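Local coordinates for protein racemase, putative (Roseobacter denitrificans, PDB 3TCS) that binds magnesium and, as a TIM-barrel member of the mandelate racemase/muconate lactonizing enzyme family, probably acts as a hydro-lyase or racemase, at residues M23-I28 / M73-T79; P122-L127 / H320-A324; R135-M141 / F163-R169. All coordinates share one frame; numbering follows the deposited sequence.

Interaction 1: M23-I28 / M73-T79; sequences MKLKAI and MLGQDIT
Ile78 holds CG1 between its backbone N and carbonyl carbon (chi1 64°), a crowded position that sets this branch against Met23 O at 3.2 Å and turns the other, CG2, to meet Leu25 CG at 3.6 Å. Asp77 swings its carboxylate to the side opposite its own N (chi1 175°), and OD1 comes to 3.0 Å from Met23 CB. Met23 O is 3.1 Å from the same OD1, two acceptors with no bond. OD1 accepts the Thr79 hydroxyl, on the syn side and somewhat out of the carboxylate plane, which fixes its rotation. Backbone bonds do most of the joining: Ile78 N gives a short bond to Met23 O (2.6 Å), and Gly75 N reaches Leu25 O at 2.7 Å, while Leu25 N to Gln76 O is weak. Met73 to Gln76 form a type II beta turn, with Gly75 supplying the positive phi. The loop between helices 58-73 and 81-91 runs along the start of strand 25-32 in the N-terminal capping domain. Lys26 and Ala27, facing Thr42, make a classic beta bulge there. Past it, Ile28 CG1 leans obliquely on Leu74 CD2 (3.9 Å), a methyl that also lies 3.8 Å from Ala27 CA.

Interaction 2: P122-L127 / H320-A324; sequences PVAEVL and HLLRA
His320 meets the first turn of helix 123-126 with the edge of its imidazole. Its CG stands anti to the carbonyl carbon (chi1 -82°), which brings the CD2 edge to the helix start. CD2 does the touching: it lies 3.0 Å from Ala124 N, a tight approach of carbon to amide nitrogen in the plane of the ring, and 3.6 Å from Val123 CB. Round the same edge, NE2 comes to 4.0 Å from Pro122 CB. The ring is held at this angle from its other nitrogen, because ND1 is hydrogen-bonded to Leu316 O one turn back in its own helix.

The remaining contact is van der Waals packing, mostly between CB atoms. Ala124 CB packs on His320 O at 3.6 Å and on the CB of Arg323, whose guanidinium turns aside to bond Thr130 O and Leu133 O. Further along the packing is apolar: Leu127 CB abuts Ala324 CB at 3.7 Å, while Leu127 CD1 and Leu321 CD1 only brush at 4.5 Å.

Within the first segment, Pro122 takes the N-cap position and its O receives both Glu125 N and Val126 N. The short helix sits where the chain passes from the capping domain to the barrel, against the end of barrel helix 314-322. Helix 287-300 packs on Leu127 and Leu321, Trp112 of helix 98-119 covers Leu127 and Val126, and Val363 of strand 360-363 touches Ala124, His320 and Arg323.

Interaction 3: R135-M141 / F163-R169; sequences RAYASSM and FTAFKVR. With DAL (D-alanine), chain L.
Ala138 and Phe163 pack tightly: the CB methyl stands over one face of the phenyl ring, a CH-pi contact 3.9 Å from the centroid, and touches Phe166 CD1 at 3.7 Å. Ala138 N bonds Ala165 O, Lys167 N bonds Ala138 O and Ser140 N bonds Lys167 O. This is the parallel pairing of strands 132-139 and 165-169, joined through helix 147-161 as a beta-alpha-beta unit of the TIM barrel. At the C-terminal ends, Arg169 grips Ser140 O side-on, NE at 2.7 Å in the carbonyl plane and NH2 at 3.0 Å above it. Lys167, bent at chi3 (80°), passes the Tyr137 ring and donates from NZ to Tyr137 OH (2.8 Å). NZ also salt-bridges Glu231, a magnesium ligand, and Glu333, and lies 2.8 Å from the N of the bound D-alanine, whose CB lies 3.6 Å from Met141 SD and near Arg169 NH2. The opposite end is more open: Arg135 and Thr164 are partly exposed, and a water links Ala136 O to Thr164 N. Extended Arg135 sends NH2 to Thr164 OG1 (3.0 Å), tilted from the guanidinium plane and bent at 134°; the same NH2 forms the salt bridge to Asp201.

From the N terminus, the chain first closes on itself at interaction 1, where the loop after helix 58-73 returns to the opening strand within the capping domain. That loop is complete before interaction 2 opens at 122-127. Interaction 2 waits almost two hundred residues for 320-324, tying the end of the N-terminal part to a late barrel helix. Inside this long loop nests interaction 3, a local closure with 21 residues between its segments that pairs neighbouring barrel strands at the D-alanine pocket. None of the three cross. Interactions 1 and 3 lie on opposite sides of the chain's centre, their centres about 39 Å apart, while interaction 2 approaches interaction 3 to about 6 Å between nearest atoms.

Interaction 1: M23-I28 / M73-T79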
loop_
_atom_site.group_PDB
_atom_site.type_symbol
_atom_site.label_atom_id
_atom_site.label_comp_id
_atom_site.label_asym_id
_atom_site.label_seq_id
_atom_site.Cartn_x
_atom_site.Cartn_y
_atom_site.Cartn_z
ATOM N N MET B 23 17.342 25.212 6.117
ATOM C CA MET B 23 17.102 23.803 5.853
ATOM C C MET B 23 15.970 23.221 6.701
ATOM O O MET B 23 15.849 22.005 6.829
ATOM C CB MET B 23 18.393 23.021 6.102
ATOM C CG MET B 23 19.611 23.571 5.361
ATOM S SD MET B 23 19.681 23.110 3.612
ATOM C CE MET B 23 19.004 24.554 2.821
ATOM N N LYS B 24 15.155 24.084 7.293
ATOM C CA LYS B 24 14.037 23.615 8.105
ATOM C C LYS B 24 12.714 24.043 7.490
ATOM O O LYS B 24 12.506 25.222 7.207
ATOM C CB LYS B 24 14.143 24.145 9.536
ATOM C CG LYS B 24 15.051 23.308 10.421
ATOM C CD LYS B 24 15.018 23.791 11.863
ATOM C CE LYS B 24 15.771 22.835 12.774
ATOM N NZ LYS B 24 17.174 22.622 12.318
ATOM N N LEU B 25 11.821 23.079 7.280
ATOM C CA LEU B 25 10.528 23.378 6.682
ATOM C C LEU B 25 9.591 24.110 7.624
ATOM O O LEU B 25 9.392 23.717 8.775
ATOM C CB LEU B 25 9.854 22.103 6.168
ATOM C CG LEU B 25 10.436 21.527 4.874
ATOM C CD1 LEU B 25 9.524 20.426 4.358
ATOM C CD2 LEU B 25 10.574 22.626 3.830
ATOM N N LYS B 26 9.022 25.188 7.106
ATOM C CA LYS B 26 8.098 26.027 7.845
ATOM C C LYS B 26 6.672 25.716 7.410
ATOM O O LYS B 26 5.749 25.711 8.225
ATOM C CB LYS B 26 8.434 27.493 7.563
ATOM C CG LYS B 26 7.503 28.520 8.156
ATOM C CD LYS B 26 7.937 29.910 7.709
ATOM C CE LYS B 26 7.062 31.008 8.291
ATOM N NZ LYS B 26 7.530 32.352 7.827
ATOM N N ALA B 27 6.497 25.436 6.121
ATOM C CA ALA B 27 5.172 25.153 5.593
ATOM C C ALA B 27 5.158 24.231 4.380
ATOM O O ALA B 27 6.130 24.149 3.625
ATOM C CB ALA B 27 4.485 26.456 5.231
ATOM N N ILE B 28 4.032 23.548 4.215
ATOM C CA ILE B 28 3.799 22.652 3.088
ATOM C C ILE B 28 2.378 22.938 2.628
ATOM O O ILE B 28 1.428 22.807 3.406
ATOM C CB ILE B 28 3.905 21.169 3.486
ATOM C CG1 ILE B 28 5.308 20.870 4.011
ATOM C CG2 ILE B 28 3.613 20.289 2.268
ATOM C CD1 ILE B 28 5.458 19.490 4.601
ATOM N N MET B 73 7.333 16.051 8.939
ATOM C CA MET B 73 8.376 16.791 8.237
ATOM C C MET B 73 8.493 18.262 8.608
ATOM O O MET B 73 9.579 18.843 8.519
ATOM C CB MET B 73 8.178 16.647 6.728
ATOM C CG MET B 73 8.281 15.203 6.264
ATOM S SD MET B 73 8.216 15.005 4.486
ATOM C CE MET B 73 9.926 15.339 4.050
ATOM N N LEU B 74 7.386 18.867 9.022
ATOM C CA LEU B 74 7.404 20.272 9.407
ATOM C C LEU B 74 8.350 20.516 10.573
ATOM O O LEU B 74 8.360 19.759 11.545
ATOM C CB LEU B 74 5.995 20.738 9.787
ATOM C CG LEU B 74 5.012 20.967 8.639
ATOM C CD1 LEU B 74 3.654 21.343 9.206
ATOM C CD2 LEU B 74 5.535 22.074 7.727
ATOM N N GLY B 75 9.151 21.574 10.466
ATOM C CA GLY B 75 10.084 21.913 11.527
ATOM C C GLY B 75 11.362 21.091 11.572
ATOM O O GLY B 75 12.249 21.361 12.383
ATOM N N GLN B 76 11.469 20.091 10.706
ATOM C CA GLN B 76 12.653 19.242 10.687
ATOM C C GLN B 76 13.689 19.724 9.687
ATOM O O GLN B 76 13.369 20.444 8.741
ATOM C CB GLN B 76 12.264 17.803 10.343
ATOM C CG GLN B 76 11.167 17.230 11.216
ATOM C CD GLN B 76 11.505 17.290 12.688
ATOM O OE1 GLN B 76 12.534 16.777 13.121
ATOM N NE2 GLN B 76 10.635 17.921 13.469
ATOM N N ASP B 77 14.938 19.325 9.908
ATOM C CA ASP B 77 16.025 19.690 9.011
ATOM C C ASP B 77 15.936 18.770 7.798
ATOM O O ASP B 77 15.936 17.544 7.937
ATOM C CB ASP B 77 17.374 19.513 9.712
ATOM C CG ASP B 77 18.547 19.773 8.789
ATOM O OD1 ASP B 77 18.477 20.733 7.995
ATOM O OD2 ASP B 77 19.545 19.025 8.863
ATOM N N ILE B 78 15.855 19.365 6.612
ATOM C CA ILE B 78 15.739 18.592 5.384
ATOM C C ILE B 78 17.072 18.299 4.714
ATOM O O ILE B 78 17.110 17.974 3.528
ATOM C CB ILE B 78 14.833 19.304 4.363
ATOM C CG1 ILE B 78 15.469 20.627 3.933
ATOM C CG2 ILE B 78 13.459 19.539 4.973
ATOM C CD1 ILE B 78 14.694 21.350 2.857
ATOM N N THR B 79 18.161 18.420 5.466
ATOM C CA THR B 79 19.483 18.145 4.919
ATOM C C THR B 79 19.557 16.659 4.587
ATOM O O THR B 79 19.970 16.277 3.496
ATOM C CB THR B 79 20.595 18.501 5.927
ATOM O OG1 THR B 79 20.584 19.914 6.169
ATOM C CG2 THR B 79 21.956 18.093 5.382
#

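Interaction 2: P122-L127 / H320-A324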
loop_
_atom_site.group_PDB
_atom_site.type_symbol
_atom_site.label_atom_id
_atom_site.label_comp_id
_atom_site.label_asym_id
_atom_site.label_seq_id
_atom_site.Cartn_x
_atom_site.Cartn_y
_atom_site.Cartn_z
ATOM N N PRO B 122 19.911 23.310 -12.201
ATOM C CA PRO B 122 18.756 22.455 -12.491
ATOM C C PRO B 122 18.922 21.249 -11.565
ATOM O O PRO B 122 20.044 20.935 -11.157
ATOM C CB PRO B 122 18.950 22.091 -13.964
ATOM C CG PRO B 122 20.449 22.141 -14.137
ATOM C CD PRO B 122 20.832 23.372 -13.350
ATOM N N VAL B 123 17.827 20.588 -11.214
ATOM C CA VAL B 123 17.915 19.430 -10.327
ATOM C C VAL B 123 18.903 18.388 -10.855
ATOM O O VAL B 123 19.645 17.782 -10.079
ATOM C CB VAL B 123 16.524 18.787 -10.120
ATOM C CG1 VAL B 123 16.649 17.478 -9.339
ATOM C CG2 VAL B 123 15.630 19.758 -9.353
ATOM N N ALA B 124 18.924 18.194 -12.171
ATOM C CA ALA B 124 19.831 17.229 -12.789
ATOM C C ALA B 124 21.270 17.462 -12.339
ATOM O O ALA B 124 22.018 16.510 -12.122
ATOM C CB ALA B 124 19.744 17.316 -14.307
ATOM N N GLU B 125 21.661 18.729 -12.215
ATOM C CA GLU B 125 23.012 19.062 -11.777
ATOM C C GLU B 125 23.181 18.821 -10.281
ATOM O O GLU B 125 24.232 18.363 -9.834
ATOM C CB GLU B 125 23.345 20.519 -12.113
ATOM C CG GLU B 125 23.814 20.704 -13.551
ATOM C CD GLU B 125 24.191 22.137 -13.874
ATOM O OE1 GLU B 125 24.331 22.947 -12.934
ATOM O OE2 GLU B 125 24.353 22.450 -15.075
ATOM N N VAL B 126 22.145 19.125 -9.508
ATOM C CA VAL B 126 22.210 18.914 -8.064
ATOM C C VAL B 126 22.426 17.424 -7.811
ATOM O O VAL B 126 23.106 17.032 -6.866
ATOM C CB VAL B 126 20.904 19.366 -7.371
ATOM C CG1 VAL B 126 21.004 19.132 -5.873
ATOM C CG2 VAL B 126 20.645 20.837 -7.653
ATOM N N LEU B 127 21.851 16.600 -8.680
ATOM C CA LEU B 127 21.960 15.149 -8.572
ATOM C C LEU B 127 23.280 14.598 -9.107
ATOM O O LEU B 127 23.487 13.382 -9.125
ATOM C CB LEU B 127 20.802 14.483 -9.320
ATOM C CG LEU B 127 19.392 14.660 -8.749
ATOM C CD1 LEU B 127 18.386 14.069 -9.722
ATOM C CD2 LEU B 127 19.288 13.978 -7.392
ATOM N N HIS B 320 15.204 14.793 -15.640
ATOM C CA HIS B 320 16.324 15.224 -14.807
ATOM C C HIS B 320 17.076 14.023 -14.246
ATOM O O HIS B 320 18.309 14.015 -14.208
ATOM C CB HIS B 320 15.847 16.098 -13.641
ATOM C CG HIS B 320 15.627 17.534 -14.003
ATOM N ND1 HIS B 320 14.535 17.965 -14.727
ATOM C CD2 HIS B 320 16.357 18.641 -13.732
ATOM C CE1 HIS B 320 14.601 19.275 -14.883
ATOM N NE2 HIS B 320 15.697 19.710 -14.290
ATOM N N LEU B 321 16.334 13.010 -13.808
ATOM C CA LEU B 321 16.956 11.815 -13.253
ATOM C C LEU B 321 17.831 11.122 -14.297
ATOM O O LEU B 321 18.966 10.739 -14.010
ATOM C CB LEU B 321 15.890 10.834 -12.750
ATOM C CG LEU B 321 16.446 9.559 -12.097
ATOM C CD1 LEU B 321 17.044 9.902 -10.737
ATOM C CD2 LEU B 321 15.346 8.527 -11.938
ATOM N N LEU B 322 17.300 10.971 -15.509
ATOM C CA LEU B 322 18.033 10.309 -16.581
ATOM C C LEU B 322 19.295 11.052 -17.011
ATOM O O LEU B 322 20.195 10.452 -17.597
ATOM C CB LEU B 322 17.115 10.079 -17.785
ATOM C CG LEU B 322 16.037 9.001 -17.604
ATOM C CD1 LEU B 322 15.155 8.964 -18.837
ATOM C CD2 LEU B 322 16.690 7.632 -17.383
ATOM N N ARG B 323 19.366 12.350 -16.721
ATOM C CA ARG B 323 20.546 13.136 -17.073
ATOM C C ARG B 323 21.577 13.030 -15.956
ATOM O O ARG B 323 22.657 13.608 -16.048
ATOM C CB ARG B 323 20.191 14.617 -17.260
ATOM C CG ARG B 323 19.451 14.973 -18.550
ATOM C CD ARG B 323 20.295 14.742 -19.809
ATOM N NE ARG B 323 21.626 15.349 -19.750
ATOM C CZ ARG B 323 22.514 15.283 -20.739
ATOM N NH1 ARG B 323 22.207 14.646 -21.861
ATOM N NH2 ARG B 323 23.718 15.826 -20.603
ATOM N N ALA B 324 21.249 12.293 -14.901
ATOM C CA ALA B 324 22.169 12.181 -13.780
ATOM C C ALA B 324 22.620 10.777 -13.377
ATOM O O ALA B 324 23.767 10.592 -12.979
ATOM C CB ALA B 324 21.574 12.887 -12.570
#

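Interaction 3: R135-M141 / F163-R169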
loop_
_atom_site.group_PDB
_atom_site.type_symbol
_atom_site.label_atom_id
_atom_site.label_comp_id
_atom_site.label_asym_id
_atom_site.label_seq_id
_atom_site.Cartn_x
_atom_site.Cartn_y
_atom_site.Cartn_z
ATOM N N ARG B 135 16.969 11.049 -25.170
ATOM C CA ARG B 135 16.203 10.412 -26.231
ATOM C C ARG B 135 14.891 9.917 -25.633
ATOM O O ARG B 135 14.878 9.353 -24.546
ATOM C CB ARG B 135 16.979 9.233 -26.812
ATOM C CG ARG B 135 16.243 8.513 -27.921
ATOM C CD ARG B 135 16.959 7.227 -28.279
ATOM N NE ARG B 135 16.257 6.487 -29.322
ATOM C CZ ARG B 135 16.498 5.213 -29.606
ATOM N NH1 ARG B 135 17.416 4.544 -28.919
ATOM N NH2 ARG B 135 15.829 4.610 -30.580
ATOM N N ALA B 136 13.790 10.120 -26.345
ATOM C CA ALA B 136 12.489 9.694 -25.850
ATOM C C ALA B 136 11.835 8.664 -26.755
ATOM O O ALA B 136 12.131 8.604 -27.949
ATOM C CB ALA B 136 11.578 10.900 -25.718
ATOM N N TYR B 137 10.966 7.834 -26.187
ATOM C CA TYR B 137 10.247 6.877 -27.008
ATOM C C TYR B 137 8.773 7.252 -26.951
ATOM O O TYR B 137 8.248 7.563 -25.877
ATOM C CB TYR B 137 10.498 5.429 -26.548
ATOM C CG TYR B 137 9.901 4.979 -25.226
ATOM C CD1 TYR B 137 8.571 4.572 -25.140
ATOM C CD2 TYR B 137 10.704 4.846 -24.089
ATOM C CE1 TYR B 137 8.052 4.024 -23.950
ATOM C CE2 TYR B 137 10.198 4.299 -22.894
ATOM C CZ TYR B 137 8.877 3.888 -22.838
ATOM O OH TYR B 137 8.396 3.306 -21.682
ATOM N N ALA B 138 8.122 7.278 -28.113
ATOM C CA ALA B 138 6.709 7.632 -28.185
ATOM C C ALA B 138 5.908 6.508 -27.548
ATOM O O ALA B 138 5.927 5.367 -28.010
ATOM C CB ALA B 138 6.285 7.838 -29.628
ATOM N N SER B 139 5.200 6.833 -26.476
ATOM C CA SER B 139 4.442 5.826 -25.763
ATOM C C SER B 139 2.927 5.933 -25.932
ATOM O O SER B 139 2.319 6.934 -25.557
ATOM C CB SER B 139 4.819 5.889 -24.277
ATOM O OG SER B 139 4.340 4.767 -23.562
ATOM N N SER B 140 2.331 4.892 -26.511
ATOM C CA SER B 140 0.885 4.833 -26.699
ATOM C C SER B 140 0.278 4.177 -25.463
ATOM O O SER B 140 0.791 3.166 -24.983
ATOM C CB SER B 140 0.521 3.997 -27.928
ATOM O OG SER B 140 -0.861 3.681 -27.902
ATOM N N MET B 141 -0.811 4.745 -24.957
ATOM C CA MET B 141 -1.472 4.221 -23.763
ATOM C C MET B 141 -2.723 3.405 -24.086
ATOM O O MET B 141 -3.245 2.687 -23.233
ATOM C CB MET B 141 -1.889 5.379 -22.852
ATOM C CG MET B 141 -0.779 6.329 -22.471
ATOM S SD MET B 141 0.479 5.532 -21.477
ATOM C CE MET B 141 1.913 6.518 -21.903
ATOM N N PHE B 163 10.824 10.849 -33.517
ATOM C CA PHE B 163 10.956 9.704 -32.612
ATOM C C PHE B 163 11.552 8.516 -33.358
ATOM O O PHE B 163 11.245 8.309 -34.536
ATOM C CB PHE B 163 9.591 9.274 -32.067
ATOM C CG PHE B 163 8.964 10.257 -31.122
ATOM C CD1 PHE B 163 9.516 10.487 -29.867
ATOM C CD2 PHE B 163 7.797 10.922 -31.475
ATOM C CE1 PHE B 163 8.908 11.369 -28.971
ATOM C CE2 PHE B 163 7.181 11.805 -30.590
ATOM C CZ PHE B 163 7.738 12.028 -29.334
ATOM N N THR B 164 12.396 7.739 -32.680
ATOM C CA THR B 164 12.994 6.545 -33.285
ATOM C C THR B 164 12.782 5.317 -32.392
ATOM O O THR B 164 13.456 4.291 -32.545
ATOM C CB THR B 164 14.507 6.720 -33.539
ATOM O OG1 THR B 164 15.178 6.948 -32.295
ATOM C CG2 THR B 164 14.757 7.898 -34.482
ATOM N N ALA B 165 11.841 5.436 -31.460
ATOM C CA ALA B 165 11.488 4.357 -30.538
ATOM C C ALA B 165 9.997 4.521 -30.253
ATOM O O ALA B 165 9.509 5.644 -30.110
ATOM C CB ALA B 165 12.306 4.459 -29.243
ATOM N N PHE B 166 9.276 3.403 -30.185
ATOM C CA PHE B 166 7.832 3.428 -29.978
ATOM C C PHE B 166 7.348 2.266 -29.121
ATOM O O PHE B 166 7.818 1.142 -29.280
ATOM C CB PHE B 166 7.125 3.341 -31.338
ATOM C CG PHE B 166 7.576 4.375 -32.319
ATOM C CD1 PHE B 166 6.866 5.559 -32.469
ATOM C CD2 PHE B 166 8.760 4.204 -33.033
ATOM C CE1 PHE B 166 7.335 6.569 -33.314
ATOM C CE2 PHE B 166 9.238 5.204 -33.879
ATOM C CZ PHE B 166 8.522 6.390 -34.017
ATOM N N LYS B 167 6.398 2.535 -28.231
ATOM C CA LYS B 167 5.832 1.485 -27.392
ATOM C C LYS B 167 4.314 1.402 -27.570
ATOM O O LYS B 167 3.617 2.417 -27.548
ATOM C CB LYS B 167 6.158 1.716 -25.908
ATOM C CG LYS B 167 5.748 0.524 -25.025
ATOM C CD LYS B 167 6.328 0.596 -23.609
ATOM C CE LYS B 167 5.542 1.532 -22.696
ATOM N NZ LYS B 167 6.174 1.604 -21.334
ATOM N N VAL B 168 3.810 0.187 -27.756
ATOM C CA VAL B 168 2.382 -0.032 -27.922
ATOM C C VAL B 168 1.927 -1.033 -26.864
ATOM O O VAL B 168 2.731 -1.467 -26.037
ATOM C CB VAL B 168 2.045 -0.561 -29.343
ATOM C CG1 VAL B 168 2.450 0.471 -30.382
ATOM C CG2 VAL B 168 2.746 -1.889 -29.597
ATOM N N ARG B 169 0.652 -1.406 -26.895
ATOM C CA ARG B 169 0.100 -2.321 -25.896
ATOM C C ARG B 169 -0.250 -3.708 -26.414
ATOM O O ARG B 169 -0.714 -3.863 -27.545
ATOM C CB ARG B 169 -1.164 -1.711 -25.279
ATOM C CG ARG B 169 -0.986 -0.290 -24.762
ATOM C CD ARG B 169 -0.174 -0.258 -23.475
ATOM N NE ARG B 169 0.562 0.997 -23.336
ATOM C CZ ARG B 169 1.250 1.347 -22.254
ATOM N NH1 ARG B 169 1.292 0.545 -21.200
ATOM N NH2 ARG B 169 1.921 2.487 -22.238
HETATM N N DAL L . 4.656 2.055 -19.008
HETATM C CA DAL L . 3.252 2.229 -19.422
HETATM C CB DAL L . 2.920 3.706 -19.580
HETATM C C DAL L . 2.348 1.634 -18.396
HETATM O O DAL L . 2.426 0.478 -18.130
HETATM O O HOH W 1 13.576 8.768 -30.232
#